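Local coordinates for protein 2-amino-4-hydroxy-6-hydroxymethyldihydropteridine pyrophosphokinase (Haemophilus influenzae, PDB 1CBK) that probably catalyses the transfer of pyrophosphate from ATP to 6-hydroxymethyl-7,8-dihydropterin, a step in folate biosynthesis, at residues Q18-L23 with S38-S43. Sequence-based numbering, arbitrary orientation.
Sequences QLHAAL and SSFYKS. With ROI (7,8-dihydro-7,7-dimethyl-6-hydroxypterin), chain D.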
loop_
_atom_site.group_PDB
_atom_site.type_symbol
_atom_site.label_atom_id
_atom_site.label_comp_id
_atom_site.label_asym_id
_atom_site.label_seq_id
_atom_site.Cartn_x
_atom_site.Cartn_y
_atom_site.Cartn_z
ATOM N N GLN A 18 11.429 7.908 -20.317
ATOM C CA GLN A 18 11.282 8.650 -19.065
ATOM C C GLN A 18 12.228 8.080 -17.973
ATOM O O GLN A 18 12.867 8.827 -17.231
ATOM C CB GLN A 18 9.833 8.567 -18.562
ATOM C CG GLN A 18 8.809 9.180 -19.503
ATOM C CD GLN A 18 8.728 10.691 -19.405
ATOM O OE1 GLN A 18 9.269 11.305 -18.484
ATOM N NE2 GLN A 18 8.008 11.305 -20.352
ATOM N N LEU A 19 12.296 6.759 -17.873
ATOM C CA LEU A 19 13.166 6.093 -16.894
ATOM C C LEU A 19 14.640 6.335 -17.220
ATOM O O LEU A 19 15.419 6.642 -16.320
ATOM C CB LEU A 19 12.855 4.592 -16.798
ATOM C CG LEU A 19 11.925 4.175 -15.644
ATOM C CD1 LEU A 19 10.694 5.038 -15.531
ATOM C CD2 LEU A 19 11.559 2.728 -15.775
ATOM N N HIS A 20 15.019 6.235 -18.496
ATOM C CA HIS A 20 16.423 6.491 -18.872
ATOM C C HIS A 20 16.791 7.944 -18.560
ATOM O O HIS A 20 17.856 8.221 -18.000
ATOM C CB HIS A 20 16.692 6.201 -20.353
ATOM C CG HIS A 20 16.767 4.741 -20.682
ATOM N ND1 HIS A 20 17.495 3.849 -19.933
ATOM C CD2 HIS A 20 16.238 4.034 -21.707
ATOM C CE1 HIS A 20 17.419 2.645 -20.484
ATOM N NE2 HIS A 20 16.660 2.734 -21.561
ATOM N N ALA A 21 15.893 8.871 -18.861
ATOM C CA ALA A 21 16.191 10.267 -18.575
ATOM C C ALA A 21 16.316 10.499 -17.073
ATOM O O ALA A 21 17.190 11.249 -16.637
ATOM C CB ALA A 21 15.121 11.190 -19.168
ATOM N N ALA A 22 15.446 9.870 -16.278
ATOM C CA ALA A 22 15.491 10.052 -14.823
ATOM C C ALA A 22 16.771 9.454 -14.203
ATOM O O ALA A 22 17.359 10.034 -13.291
ATOM C CB ALA A 22 14.242 9.472 -14.176
ATOM N N LEU A 23 17.197 8.303 -14.715
ATOM C CA LEU A 23 18.400 7.631 -14.240
ATOM C C LEU A 23 19.645 8.465 -14.565
ATOM O O LEU A 23 20.553 8.580 -13.738
ATOM C CB LEU A 23 18.478 6.216 -14.828
ATOM C CG LEU A 23 17.422 5.306 -14.163
ATOM C CD1 LEU A 23 17.163 4.068 -14.985
ATOM C CD2 LEU A 23 17.872 4.904 -12.764
ATOM N N SER A 38 18.248 -2.028 -11.648
ATOM C CA SER A 38 17.665 -3.308 -11.980
ATOM C C SER A 38 17.236 -3.267 -13.457
ATOM O O SER A 38 17.383 -2.235 -14.121
ATOM C CB SER A 38 16.398 -3.491 -11.148
ATOM O OG SER A 38 15.422 -2.520 -11.535
ATOM N N SER A 39 16.724 -4.400 -13.943
ATOM C CA SER A 39 16.167 -4.502 -15.295
ATOM C C SER A 39 14.878 -3.662 -15.266
ATOM O O SER A 39 14.403 -3.282 -14.183
ATOM C CB SER A 39 15.778 -5.953 -15.585
ATOM O OG SER A 39 16.904 -6.815 -15.598
ATOM N N PHE A 40 14.327 -3.354 -16.441
ATOM C CA PHE A 40 13.086 -2.590 -16.552
ATOM C C PHE A 40 11.987 -3.658 -16.680
ATOM O O PHE A 40 12.113 -4.602 -17.483
ATOM C CB PHE A 40 13.102 -1.702 -17.800
ATOM C CG PHE A 40 13.919 -0.435 -17.666
ATOM C CD1 PHE A 40 14.849 -0.269 -16.641
ATOM C CD2 PHE A 40 13.770 0.597 -18.599
ATOM C CE1 PHE A 40 15.626 0.902 -16.547
ATOM C CE2 PHE A 40 14.543 1.773 -18.523
ATOM C CZ PHE A 40 15.470 1.924 -17.497
ATOM N N TYR A 41 10.911 -3.509 -15.905
ATOM C CA TYR A 41 9.828 -4.491 -15.899
ATOM C C TYR A 41 8.543 -3.829 -16.314
ATOM O O TYR A 41 8.218 -2.796 -15.747
ATOM C CB TYR A 41 9.606 -5.056 -14.481
ATOM C CG TYR A 41 10.752 -5.887 -13.951
ATOM C CD1 TYR A 41 11.888 -5.279 -13.410
ATOM C CD2 TYR A 41 10.720 -7.275 -14.053
ATOM C CE1 TYR A 41 12.977 -6.035 -12.988
ATOM C CE2 TYR A 41 11.804 -8.045 -13.632
ATOM C CZ TYR A 41 12.922 -7.419 -13.110
ATOM O OH TYR A 41 14.011 -8.168 -12.741
ATOM N N LYS A 42 7.832 -4.438 -17.274
ATOM C CA LYS A 42 6.533 -3.939 -17.745
ATOM C C LYS A 42 5.522 -4.664 -16.846
ATOM O O LYS A 42 5.447 -5.899 -16.845
ATOM C CB LYS A 42 6.315 -4.289 -19.218
ATOM C CG LYS A 42 5.014 -3.714 -19.824
ATOM C CD LYS A 42 5.066 -3.813 -21.344
ATOM C CE LYS A 42 3.906 -3.104 -22.029
ATOM N NZ LYS A 42 2.709 -3.981 -22.213
ATOM N N SER A 43 4.735 -3.900 -16.103
ATOM C CA SER A 43 3.809 -4.485 -15.160
ATOM C C SER A 43 2.383 -3.982 -15.326
ATOM O O SER A 43 2.158 -2.861 -15.772
ATOM C CB SER A 43 4.300 -4.152 -13.744
ATOM O OG SER A 43 4.371 -2.738 -13.562
HETATM N N1 ROI D . 1.157 0.481 -11.202
HETATM C C2 ROI D . 2.328 -0.088 -11.652
HETATM N N2 ROI D . 2.249 -1.312 -12.239
HETATM N N3 ROI D . 3.536 0.516 -11.533
HETATM C C4 ROI D . 3.675 1.724 -10.945
HETATM O O4 ROI D . 4.770 2.306 -10.868
HETATM C C4A ROI D . 2.507 2.357 -10.406
HETATM N N5 ROI D . 2.600 3.511 -9.813
HETATM C C6 ROI D . 1.523 4.185 -9.274
HETATM C C7 ROI D . 0.149 3.465 -9.211
HETATM C C16 ROI D . -0.098 2.857 -7.776
HETATM C C15 ROI D . -0.983 4.408 -9.639
HETATM N N8 ROI D . 0.090 2.267 -10.104
HETATM C C8A ROI D . 1.229 1.651 -10.589
HETATM O O9 ROI D . 1.767 5.360 -8.852
#
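Leu19 and Phe40 face each other where helix 15-27 lies over strand 32-43, their CA atoms 8.7 Å apart, and the gap widens to 11.2 Å between the CA atoms of Leu23 and Ser38. Phe40 carries the strand side of the contact alone, its ring reaching the helix among three side chains. Leu19 runs alongside the ring in the other sense and sets CD2 almost centrally over one face, a CH-pi contact 4.1 Å from the ring centroid, while Leu19 CB touches Phe40 CE2 at 3.7 Å. At the ring edge, near its plane, Leu23 CD1 meets Phe40 CZ at 3.7 Å. The exposed His20 turns its imidazole back toward the strand, CG anti to the carbonyl carbon (chi1 -75°); the two ring planes are inclined by 37°, and Phe40 CE2 sits over one His20 face, off its centre. His20 NE2 is hydrogen-bonded to the C-terminal carboxylate of Pro160. This is the helix-on-sheet layer of the HPPK alpha-beta fold: Leu19 and Leu23 also rest on strands 2-10 and 54-63. Tyr41 points away from helix 15-27, and its side chain touches Pro127 of helix 122-131. Farther along the strand, Ser43 OG accepts a hydrogen bond from N2 of the bound pterin analogue (2.9 Å, 166° at the hydrogen) and is also hydrogen-bonded to OD1 of Asn56, whose ND2 is hydrogen-bonded to the ligand.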